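Local coordinates for D-isomer specific 2-hydroxyacid dehydrogenase family protein (Aeromonas salmonicida subsp. salmonicida, PDB 3HG7), which probably acts as an NAD-dependent oxidoreductase of the D-isomer-specific 2-hydroxyacid dehydrogenase family, at residues I45-P55 / K64-Y75. The protein carries 1 engineered substitution. Sequence-based numbering, arbitrary orientation.
Sequences IGEAHILMAEP and KANKLSWFQSTY
Strands 50-53 and 70-73 run parallel, their axes 4.6 Å apart at closest and 15° askew, pairing I50 with W70, L51 with F71, M52 with Q72 and A53 with S73. With helix 55-58 they form a beta-alpha-beta unit of a five-stranded parallel sheet, in the smaller of the two alpha/beta domains of this dehydrogenase; 50-53 is the middle strand and 70-73 lies between it and edge strand 91-93. The backbone ladder runs from S69 N to H49 O, through L51 N to W70 O, Q72 N to L51 O (2.8 Å) and A53 N to Q72 O, up to T74 N on A53 O.

On the face carrying L51, A53 and F71, methyl CD2 of L51 sits 3.8 Å from the centroid of the F71 ring, only 1° off its normal, a clean CH-pi contact. CB of A53 meets F71 CE1 at 3.7 Å, and all three side chains touch A58 of helix 55-58. On the other face, I50 CG2 reaches W70 CE3 (3.5 Å) beneath helix 286-301, while M52 SD lies alongside Q72 CG. The Q72 amide is held by OE1 to T93 and N296, and by NE2 to S73 O and N94 O.

Before the strands, water 1 ties I45 O and A48 O to K67 N. The extended K67 chain passes G46 O and lies beside H49; water 3 joins K67 NZ to H49 NE2, whose ring is anchored at ND1 by T7.

At the far end, chi1 of -82° sets CG of E54, the N-cap of helix 55-58, over one face of the Y75 ring, offset toward the rim; the bend at chi2 then turns the carboxylate to T74. That carboxylate also meets S12 and Q13, and T74 OG1 donates to the anti lone pair of E54 OE2 at 2.5 Å.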
loop_
_atom_site.group_PDB
_atom_site.type_symbol
_atom_site.label_atom_id
_atom_site.label_comp_id
_atom_site.label_asym_id
_atom_site.label_seq_id
_atom_site.Cartn_x
_atom_site.Cartn_y
_atom_site.Cartn_z
ATOM N N ILE A 45 -5.659 28.201 -2.540
ATOM C CA ILE A 45 -6.183 27.207 -1.598
ATOM C C ILE A 45 -7.198 27.804 -0.630
ATOM O O ILE A 45 -8.153 27.120 -0.219
ATOM C CB ILE A 45 -5.082 26.467 -0.833
ATOM C CG1 ILE A 45 -5.726 25.375 0.029
ATOM C CG2 ILE A 45 -4.226 27.462 -0.013
ATOM C CD1 ILE A 45 -5.007 24.131 0.119
ATOM N N GLY A 46 -7.015 29.088 -0.294
ATOM C CA GLY A 46 -7.973 29.755 0.592
ATOM C C GLY A 46 -9.369 29.815 0.006
ATOM O O GLY A 46 -10.336 30.000 0.752
ATOM N N GLU A 47 -9.466 29.676 -1.318
ATOM C CA GLU A 47 -10.747 29.659 -2.005
ATOM C C GLU A 47 -11.443 28.298 -2.148
ATOM O O GLU A 47 -12.597 28.249 -2.577
ATOM C CB GLU A 47 -10.613 30.298 -3.368
ATOM C CG GLU A 47 -10.366 31.794 -3.243
ATOM C CD GLU A 47 -10.093 32.433 -4.571
ATOM O OE1 GLU A 47 -8.953 32.921 -4.773
ATOM O OE2 GLU A 47 -11.009 32.416 -5.427
ATOM N N ALA A 48 -10.756 27.227 -1.770
ATOM C CA ALA A 48 -11.250 25.861 -2.036
ATOM C C ALA A 48 -12.142 25.360 -0.915
ATOM O O ALA A 48 -11.712 25.265 0.251
ATOM C CB ALA A 48 -10.082 24.919 -2.220
ATOM N N HIS A 49 -13.382 25.044 -1.263
ATOM C CA HIS A 49 -14.217 24.245 -0.368
ATOM C C HIS A 49 -13.859 22.765 -0.377
ATOM O O HIS A 49 -14.013 22.102 0.637
ATOM C CB HIS A 49 -15.688 24.423 -0.712
ATOM C CG HIS A 49 -16.078 25.853 -0.847
ATOM N ND1 HIS A 49 -16.065 26.499 -2.064
ATOM C CD2 HIS A 49 -16.424 26.785 0.075
ATOM C CE1 HIS A 49 -16.428 27.763 -1.889
ATOM N NE2 HIS A 49 -16.635 27.966 -0.602
ATOM N N ILE A 50 -13.381 22.269 -1.515
ATOM C CA ILE A 50 -13.051 20.846 -1.657
ATOM C C ILE A 50 -11.640 20.788 -2.162
ATOM O O ILE A 50 -11.269 21.590 -2.999
ATOM C CB ILE A 50 -13.988 20.137 -2.683
ATOM C CG1 ILE A 50 -15.460 20.337 -2.245
ATOM C CG2 ILE A 50 -13.696 18.607 -2.719
ATOM C CD1 ILE A 50 -16.449 19.698 -3.185
ATOM N N LEU A 51 -10.853 19.834 -1.675
ATOM C CA LEU A 51 -9.491 19.668 -2.192
ATOM C C LEU A 51 -9.276 18.194 -2.604
ATOM O O LEU A 51 -9.682 17.268 -1.879
ATOM C CB LEU A 51 -8.504 20.042 -1.087
ATOM C CG LEU A 51 -7.015 19.955 -1.434
ATOM C CD1 LEU A 51 -6.638 21.061 -2.420
ATOM C CD2 LEU A 51 -6.194 20.065 -0.149
ATOM N N MET A 52 -8.649 17.964 -3.758
ATOM C CA MET A 52 -8.172 16.597 -4.071
ATOM C C MET A 52 -6.670 16.691 -4.335
ATOM O O MET A 52 -6.257 17.463 -5.209
ATOM C CB MET A 52 -8.876 16.015 -5.288
ATOM C CG MET A 52 -8.354 14.580 -5.652
ATOM S SD MET A 52 -9.542 13.299 -6.210
ATOM C CE MET A 52 -10.077 14.126 -7.686
ATOM N N ALA A 53 -5.880 15.946 -3.570
ATOM C CA ALA A 53 -4.417 16.167 -3.531
ATOM C C ALA A 53 -3.709 14.991 -2.935
ATOM O O ALA A 53 -4.325 14.154 -2.274
ATOM C CB ALA A 53 -4.091 17.392 -2.672
ATOM N N GLU A 54 -2.394 14.930 -3.163
ATOM C CA GLU A 54 -1.566 14.010 -2.386
ATOM C C GLU A 54 -1.375 14.711 -1.060
ATOM O O GLU A 54 -1.202 15.944 -1.029
ATOM C CB GLU A 54 -0.217 13.758 -3.078
ATOM C CG GLU A 54 -0.300 12.720 -4.170
ATOM C CD GLU A 54 -0.763 13.309 -5.485
ATOM O OE1 GLU A 54 0.005 14.103 -6.064
ATOM O OE2 GLU A 54 -1.841 12.913 -5.987
ATOM N N PRO A 55 -1.448 13.954 0.056
ATOM C CA PRO A 55 -1.214 14.548 1.389
ATOM C C PRO A 55 0.027 15.415 1.506
ATOM O O PRO A 55 -0.076 16.527 2.028
ATOM C CB PRO A 55 -1.075 13.323 2.278
ATOM C CG PRO A 55 -2.021 12.359 1.654
ATOM C CD PRO A 55 -1.807 12.535 0.166
ATOM N N LYS A 64 -3.673 27.624 5.304
ATOM C CA LYS A 64 -4.358 28.651 4.474
ATOM C C LYS A 64 -5.745 28.230 3.946
ATOM O O LYS A 64 -6.490 29.077 3.394
ATOM C CB LYS A 64 -3.486 29.026 3.267
ATOM C CG LYS A 64 -2.191 29.734 3.673
ATOM C CD LYS A 64 -1.473 30.315 2.486
ATOM C CE LYS A 64 -0.274 31.153 2.940
ATOM N NZ LYS A 64 0.546 31.658 1.779
ATOM N N ALA A 65 -6.077 26.952 4.141
ATOM C CA ALA A 65 -7.289 26.349 3.589
ATOM C C ALA A 65 -8.511 26.658 4.475
ATOM O O ALA A 65 -9.166 25.747 5.005
ATOM C CB ALA A 65 -7.110 24.805 3.355
ATOM N N ASN A 66 -8.802 27.955 4.618
ATOM C CA ASN A 66 -9.807 28.393 5.588
ATOM C C ASN A 66 -11.274 28.313 5.134
ATOM O O ASN A 66 -12.192 28.667 5.904
ATOM C CB ASN A 66 -9.430 29.765 6.127
ATOM C CG ASN A 66 -8.156 29.710 6.944
ATOM O OD1 ASN A 66 -8.051 28.931 7.890
ATOM N ND2 ASN A 66 -7.180 30.525 6.576
ATOM N N LYS A 67 -11.489 27.833 3.910
ATOM C CA LYS A 67 -12.837 27.498 3.444
ATOM C C LYS A 67 -13.002 25.992 3.278
ATOM O O LYS A 67 -14.050 25.510 2.817
ATOM C CB LYS A 67 -13.094 28.182 2.118
ATOM C CG LYS A 67 -13.382 29.685 2.261
ATOM C CD LYS A 67 -13.676 30.220 0.880
ATOM C CE LYS A 67 -14.142 31.676 0.850
ATOM N NZ LYS A 67 -14.796 31.779 -0.512
ATOM N N LEU A 68 -11.970 25.241 3.633
ATOM C CA LEU A 68 -11.969 23.807 3.338
ATOM C C LEU A 68 -12.937 23.007 4.220
ATOM O O LEU A 68 -12.877 23.120 5.448
ATOM C CB LEU A 68 -10.551 23.233 3.478
ATOM C CG LEU A 68 -10.412 21.728 3.186
ATOM C CD1 LEU A 68 -10.718 21.433 1.716
ATOM C CD2 LEU A 68 -9.033 21.243 3.522
ATOM N N SER A 69 -13.809 22.243 3.562
ATOM C CA SER A 69 -14.826 21.385 4.150
ATOM C C SER A 69 -14.521 19.904 3.982
ATOM O O SER A 69 -14.823 19.071 4.875
ATOM C CB SER A 69 -16.157 21.674 3.437
ATOM O OG SER A 69 -16.624 22.939 3.872
ATOM N N TRP A 70 -13.996 19.562 2.805
ATOM C CA TRP A 70 -13.692 18.162 2.453
ATOM C C TRP A 70 -12.433 18.027 1.565
ATOM O O TRP A 70 -12.292 18.661 0.517
ATOM C CB TRP A 70 -14.903 17.488 1.814
ATOM C CG TRP A 70 -14.622 16.162 1.211
ATOM C CD1 TRP A 70 -13.871 15.137 1.743
ATOM C CD2 TRP A 70 -15.059 15.716 -0.069
ATOM N NE1 TRP A 70 -13.825 14.098 0.865
ATOM C CE2 TRP A 70 -14.532 14.431 -0.264
ATOM C CE3 TRP A 70 -15.823 16.299 -1.088
ATOM C CZ2 TRP A 70 -14.747 13.697 -1.446
ATOM C CZ3 TRP A 70 -16.048 15.576 -2.252
ATOM C CH2 TRP A 70 -15.518 14.278 -2.416
ATOM N N PHE A 71 -11.520 17.189 2.037
ATOM C CA PHE A 71 -10.248 16.881 1.338
ATOM C C PHE A 71 -10.286 15.396 1.010
ATOM O O PHE A 71 -10.330 14.542 1.899
ATOM C CB PHE A 71 -9.105 17.191 2.305
ATOM C CG PHE A 71 -7.711 16.911 1.780
ATOM C CD1 PHE A 71 -7.485 16.333 0.546
ATOM C CD2 PHE A 71 -6.630 17.169 2.606
ATOM C CE1 PHE A 71 -6.148 16.034 0.110
ATOM C CE2 PHE A 71 -5.321 16.886 2.188
ATOM C CZ PHE A 71 -5.104 16.305 0.936
ATOM N N GLN A 72 -10.322 15.098 -0.276
ATOM C CA GLN A 72 -10.158 13.738 -0.776
ATOM C C GLN A 72 -8.674 13.532 -1.097
ATOM O O GLN A 72 -8.152 14.141 -2.061
ATOM C CB GLN A 72 -10.963 13.526 -2.049
ATOM C CG GLN A 72 -10.744 12.132 -2.708
ATOM C CD GLN A 72 -11.270 11.005 -1.855
ATOM O OE1 GLN A 72 -12.471 10.967 -1.504
ATOM N NE2 GLN A 72 -10.378 10.073 -1.492
ATOM N N SER A 73 -8.017 12.711 -0.286
ATOM C CA SER A 73 -6.631 12.264 -0.571
ATOM C C SER A 73 -6.608 11.305 -1.762
ATOM O O SER A 73 -7.516 10.506 -1.943
ATOM C CB SER A 73 -5.996 11.590 0.649
ATOM O OG SER A 73 -4.746 10.976 0.297
ATOM N N THR A 74 -5.565 11.393 -2.589
ATOM C CA THR A 74 -5.435 10.491 -3.740
ATOM C C THR A 74 -4.674 9.261 -3.315
ATOM O O THR A 74 -4.501 8.319 -4.098
ATOM C CB THR A 74 -4.617 11.170 -4.912
ATOM O OG1 THR A 74 -3.365 11.643 -4.400
ATOM C CG2 THR A 74 -5.367 12.316 -5.493
ATOM N N TYR A 75 -4.203 9.264 -2.078
ATOM C CA TYR A 75 -3.417 8.146 -1.559
ATOM C C TYR A 75 -4.153 7.478 -0.419
ATOM O O TYR A 75 -4.939 8.095 0.327
ATOM C CB TYR A 75 -2.080 8.634 -0.995
ATOM C CG TYR A 75 -1.014 8.990 -1.967
ATOM C CD1 TYR A 75 -1.136 8.684 -3.318
ATOM C CD2 TYR A 75 0.162 9.612 -1.523
ATOM C CE1 TYR A 75 -0.106 8.983 -4.217
ATOM C CE2 TYR A 75 1.188 9.917 -2.417
ATOM C CZ TYR A 75 1.038 9.597 -3.754
ATOM O OH TYR A 75 2.033 9.868 -4.656
HETATM O O HOH W 1 -9.799 26.601 1.709
HETATM O O HOH W 2 -14.232 30.368 -3.082
HETATM O O HOH W 3 -17.364 30.706 -0.273
#